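Local coordinates for intracellular serine protease (Bacillus licheniformis, PDB 4ZOQ), which probably acts as a subtilisin-like serine endopeptidase that cleaves lanthipeptide precursors in a sequence-specific manner, at residues V306-I309 / L310-A314; L151-A154 / Y155-A159. All blocks are in the same frame, centred on the assembly; numbering follows the deposited sequence.

Contact 1 of 2, residues V306-I309 / L310-A314; sequences VHHI and LRKSA
L310, R311 and K312 give their backbone N-H groups to the carbonyl oxygens of V306, H307 and H308, each four residues back, in the regular alpha-helical pattern; L310 N lies 3.0 Å from V306 O. The next carbonyl, I309 O, is gripped twice. S313 N reaches it at 3.1 Å, while S313 OG approaches from the opposite face of the carbonyl plane at 2.8 Å. The serine hydroxyl can fold back in this way because OG sits between its own backbone N and carbonyl carbon (chi1 58°), so this buried polar group is satisfied by the preceding turn.

On the inner side, V306 and L310 follow one another in line, V306 CG1 standing 4.4 Å from L310 CD1. Both enter the core of the subtilisin-like alpha/beta fold, touching helix 275-297, whose first turn holds the predicted catalytic S276, and strand 168-172 of the central sheet. H307 turns elsewhere: its NE2 is hydrogen-bonded to OE1 of E222, on strand 221-226, tying the helix to an outer strand of the sheet.

The solvent-facing side is built round the H308 ring. With CG anti to the backbone N (chi1 -176°), the imidazole stands out from the helix, and the side chains of R311 and K312, from the following turn, meet it there. K312 lays its CG over one face of this ring, 4.1 Å from the centroid, in a CH-pi contact placed toward the rim; the lysine chain then bends, carrying the amino group away from the ring. R311, kinked farther out along its chain, brings NH2 to 3.5 Å from H308 ND1. The guanidinium approaches the imidazole obliquely, the two planes turned 76° from each other.

Contact 2 of 2, residues L151-A154 / Y155-A159; sequences LMKA and YQRAA
Y155 meets the carbonyl of L151, one helical turn earlier, its backbone N donating to L151 O at 2.9 Å. Its CB presses on the same carbonyl, 3.2 Å from L151 O, and the ring leaves the helix at a chi1 of -140°, well off a staggered position. The ring thereby swings beside the helix and into the core; the side chain of Y155 is about 12 Å from that of D51, a predicted member of the charge relay system.

A154 contributes chiefly through its carbonyl. A154 O accepts from A158 N at 3.2 Å and, weakly, from R157 N, which also donates to K153 O, so two successive carbonyls share one amide.

K153 and R157 run side by side with extended chains pointing the same way, K153 CE 4.0 Å from R157 NH2. Their like charges stay slightly apart, with K153 NZ 4.6 Å from R157 NH2. The guanidinium is directed outward to a second chain of the assembly, probably the cleaved prodomain, where NH1 is hydrogen-bonded to the I61 and L35 carbonyl oxygens of that chain. An alanine in place of R157 is likely to leave those two carbonyls without their shared donor and the alkyl chain of K153 without its neighbour.

A154 meets F63 of the second chain, consistent with the way a subtilisin prodomain packs over two surface helices. Within its own chain, L151, A154 and Y155 pack on helix 116-128, while M152 and Y155 rest on strand 189-192.

In the fold
From the N terminus, contact 2 comes first, on helix 146-164, and contact 1 much later, on helix 303-313. Each lies within a single helix, so neither closes a long loop; they stand in series, without nesting or crossing. Their centres are 25 Å apart and their nearest atoms about 12 Å, so they do not meet. The connection runs through the fold: helix 146-164 leads into strand 168-172, the central-sheet strand on which contact 1 packs. Contact 2 lies on the flank turned to the second chain, whereas contact 1 lies on a helix near the C terminus, followed in the chain by helix 333-338, and joins it to the sheet.

Contact 1 of 2, residues V306-I309 / L310-A314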
loop_
_atom_site.group_PDB
_atom_site.type_symbol
_atom_site.label_atom_id
_atom_site.label_comp_id
_atom_site.label_asym_id
_atom_site.label_seq_id
_atom_site.Cartn_x
_atom_site.Cartn_y
_atom_site.Cartn_z
ATOM N N VAL B 306 -3.480 -10.667 14.073
ATOM C CA VAL B 306 -4.082 -10.536 12.750
ATOM C C VAL B 306 -3.211 -11.234 11.716
ATOM O O VAL B 306 -3.718 -11.976 10.879
ATOM C CB VAL B 306 -4.299 -9.078 12.369
ATOM C CG1 VAL B 306 -4.983 -8.995 11.021
ATOM C CG2 VAL B 306 -5.155 -8.416 13.426
ATOM N N HIS B 307 -1.902 -11.014 11.807
ATOM C CA HIS B 307 -0.947 -11.638 10.897
ATOM C C HIS B 307 -1.066 -13.153 10.981
ATOM O O HIS B 307 -1.000 -13.866 9.962
ATOM C CB HIS B 307 0.482 -11.196 11.236
ATOM C CG HIS B 307 1.511 -11.652 10.247
ATOM N ND1 HIS B 307 1.950 -12.960 10.170
ATOM C CD2 HIS B 307 2.211 -10.967 9.312
ATOM C CE1 HIS B 307 2.858 -13.062 9.213
ATOM N NE2 HIS B 307 3.030 -11.870 8.674
ATOM N N HIS B 308 -1.257 -13.640 12.202
ATOM C CA HIS B 308 -1.404 -15.073 12.436
ATOM C C HIS B 308 -2.651 -15.612 11.719
ATOM O O HIS B 308 -2.610 -16.653 11.080
ATOM C CB HIS B 308 -1.470 -15.375 13.945
ATOM C CG HIS B 308 -1.530 -16.830 14.255
ATOM N ND1 HIS B 308 -0.414 -17.636 14.250
ATOM C CD2 HIS B 308 -2.583 -17.646 14.501
ATOM C CE1 HIS B 308 -0.771 -18.884 14.506
ATOM N NE2 HIS B 308 -2.082 -18.916 14.664
ATOM N N ILE B 309 -3.764 -14.902 11.832
ATOM C CA ILE B 309 -4.976 -15.317 11.149
ATOM C C ILE B 309 -4.784 -15.318 9.607
ATOM O O ILE B 309 -5.175 -16.281 8.943
ATOM C CB ILE B 309 -6.146 -14.426 11.566
ATOM C CG1 ILE B 309 -6.453 -14.699 13.035
ATOM C CG2 ILE B 309 -7.375 -14.719 10.714
ATOM C CD1 ILE B 309 -7.309 -13.668 13.691
ATOM N N LEU B 310 -4.140 -14.285 9.058
ATOM C CA LEU B 310 -3.857 -14.215 7.620
ATOM C C LEU B 310 -3.021 -15.373 7.175
ATOM O O LEU B 310 -3.295 -16.006 6.140
ATOM C CB LEU B 310 -3.117 -12.916 7.264
ATOM C CG LEU B 310 -3.962 -11.653 7.448
ATOM C CD1 LEU B 310 -3.186 -10.375 7.252
ATOM C CD2 LEU B 310 -5.114 -11.716 6.437
ATOM N N ARG B 311 -1.988 -15.655 7.963
ATOM C CA ARG B 311 -1.058 -16.716 7.623
ATOM C C ARG B 311 -1.721 -18.108 7.621
ATOM O O ARG B 311 -1.605 -18.838 6.659
ATOM C CB ARG B 311 0.140 -16.669 8.565
ATOM C CG ARG B 311 1.085 -17.842 8.429
ATOM C CD ARG B 311 2.338 -17.582 9.221
ATOM N NE ARG B 311 2.187 -17.880 10.643
ATOM C CZ ARG B 311 2.300 -19.086 11.194
ATOM N NH1 ARG B 311 2.529 -20.161 10.440
ATOM N NH2 ARG B 311 2.161 -19.207 12.510
ATOM N N LYS B 312 -2.489 -18.438 8.645
ATOM C CA LYS B 312 -3.063 -19.770 8.706
ATOM C C LYS B 312 -4.215 -19.987 7.731
ATOM O O LYS B 312 -4.526 -21.123 7.390
ATOM C CB LYS B 312 -3.549 -20.077 10.127
ATOM C CG LYS B 312 -2.424 -20.247 11.118
ATOM C CD LYS B 312 -1.881 -21.679 10.958
ATOM C CE LYS B 312 -1.000 -22.110 12.122
ATOM N NZ LYS B 312 -0.065 -23.192 11.705
ATOM N N SER B 313 -4.835 -18.914 7.250
ATOM C CA SER B 313 -5.954 -19.075 6.329
ATOM C C SER B 313 -5.546 -19.011 4.849
ATOM O O SER B 313 -6.372 -19.190 3.954
ATOM C CB SER B 313 -7.036 -18.034 6.633
ATOM O OG SER B 313 -6.547 -16.711 6.555
ATOM N N ALA B 314 -4.290 -18.698 4.595
ATOM C CA ALA B 314 -3.826 -18.551 3.226
ATOM C C ALA B 314 -3.789 -19.885 2.483
ATOM O O ALA B 314 -3.475 -20.907 3.049
ATOM C CB ALA B 314 -2.439 -17.894 3.192
#

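Contact 2 of 2, residues L151-A154 / Y155-A159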
loop_
_atom_site.group_PDB
_atom_site.type_symbol
_atom_site.label_atom_id
_atom_site.label_comp_id
_atom_site.label_asym_id
_atom_site.label_seq_id
_atom_site.Cartn_x
_atom_site.Cartn_y
_atom_site.Cartn_z
ATOM N N LEU B 151 18.784 5.870 3.653
ATOM C CA LEU B 151 17.366 5.882 3.294
ATOM C C LEU B 151 16.654 4.639 3.843
ATOM O O LEU B 151 15.535 4.733 4.362
ATOM C CB LEU B 151 17.186 5.967 1.775
ATOM C CG LEU B 151 15.760 6.166 1.260
ATOM C CD1 LEU B 151 15.274 7.542 1.598
ATOM C CD2 LEU B 151 15.665 5.917 -0.252
ATOM N N MET B 152 17.297 3.482 3.723
ATOM C CA MET B 152 16.710 2.249 4.214
ATOM C C MET B 152 16.611 2.263 5.722
ATOM O O MET B 152 15.635 1.777 6.303
ATOM C CB MET B 152 17.504 1.032 3.729
ATOM C CG MET B 152 16.957 -0.307 4.223
ATOM S SD MET B 152 17.521 -1.682 3.181
ATOM C CE MET B 152 16.805 -3.111 4.008
ATOM N N LYS B 153 17.644 2.811 6.353
ATOM C CA LYS B 153 17.713 2.917 7.806
ATOM C C LYS B 153 16.572 3.781 8.329
ATOM O O LYS B 153 15.933 3.468 9.346
ATOM C CB LYS B 153 19.060 3.513 8.212
ATOM C CG LYS B 153 19.278 3.707 9.695
ATOM C CD LYS B 153 20.681 4.217 9.930
ATOM C CE LYS B 153 21.039 4.284 11.400
ATOM N NZ LYS B 153 22.389 4.905 11.528
ATOM N N ALA B 154 16.325 4.876 7.619
ATOM C CA ALA B 154 15.243 5.787 7.955
ATOM C C ALA B 154 13.917 5.085 7.804
ATOM O O ALA B 154 13.018 5.175 8.652
ATOM C CB ALA B 154 15.284 7.027 7.043
ATOM N N TYR B 155 13.831 4.345 6.704
ATOM C CA TYR B 155 12.587 3.750 6.274
ATOM C C TYR B 155 12.230 2.644 7.268
ATOM O O TYR B 155 11.057 2.427 7.607
ATOM C CB TYR B 155 12.761 3.163 4.893
ATOM C CG TYR B 155 11.612 3.383 4.013
ATOM C CD1 TYR B 155 11.805 3.677 2.670
ATOM C CD2 TYR B 155 10.331 3.447 4.539
ATOM C CE1 TYR B 155 10.739 3.905 1.844
ATOM C CE2 TYR B 155 9.259 3.682 3.731
ATOM C CZ TYR B 155 9.476 3.914 2.380
ATOM O OH TYR B 155 8.436 4.170 1.520
ATOM N N GLN B 156 13.274 1.993 7.773
ATOM C CA GLN B 156 13.122 0.925 8.742
ATOM C C GLN B 156 12.609 1.475 10.078
ATOM O O GLN B 156 11.867 0.799 10.798
ATOM C CB GLN B 156 14.458 0.181 8.912
ATOM C CG GLN B 156 14.387 -1.074 9.737
ATOM C CD GLN B 156 13.400 -2.108 9.166
ATOM O OE1 GLN B 156 13.649 -2.728 8.121
ATOM N NE2 GLN B 156 12.283 -2.295 9.858
ATOM N N ARG B 157 12.958 2.717 10.392
ATOM C CA ARG B 157 12.510 3.294 11.650
ATOM C C ARG B 157 11.030 3.583 11.583
ATOM O O ARG B 157 10.307 3.335 12.540
ATOM C CB ARG B 157 13.267 4.586 11.950
ATOM C CG ARG B 157 14.690 4.419 12.405
ATOM C CD ARG B 157 15.286 5.784 12.736
ATOM N NE ARG B 157 16.692 5.695 13.105
ATOM C CZ ARG B 157 17.442 6.732 13.472
ATOM N NH1 ARG B 157 16.931 7.957 13.488
ATOM N NH2 ARG B 157 18.712 6.542 13.811
ATOM N N ALA B 158 10.568 4.027 10.421
ATOM C CA ALA B 158 9.143 4.228 10.190
ATOM C C ALA B 158 8.381 2.920 10.374
ATOM O O ALA B 158 7.331 2.876 11.042
ATOM C CB ALA B 158 8.908 4.792 8.796
ATOM N N ALA B 159 8.935 1.847 9.825
ATOM C CA ALA B 159 8.297 0.548 9.923
ATOM C C ALA B 159 8.283 0.064 11.362
ATOM O O ALA B 159 7.289 -0.523 11.835
ATOM C CB ALA B 159 9.000 -0.464 9.015
#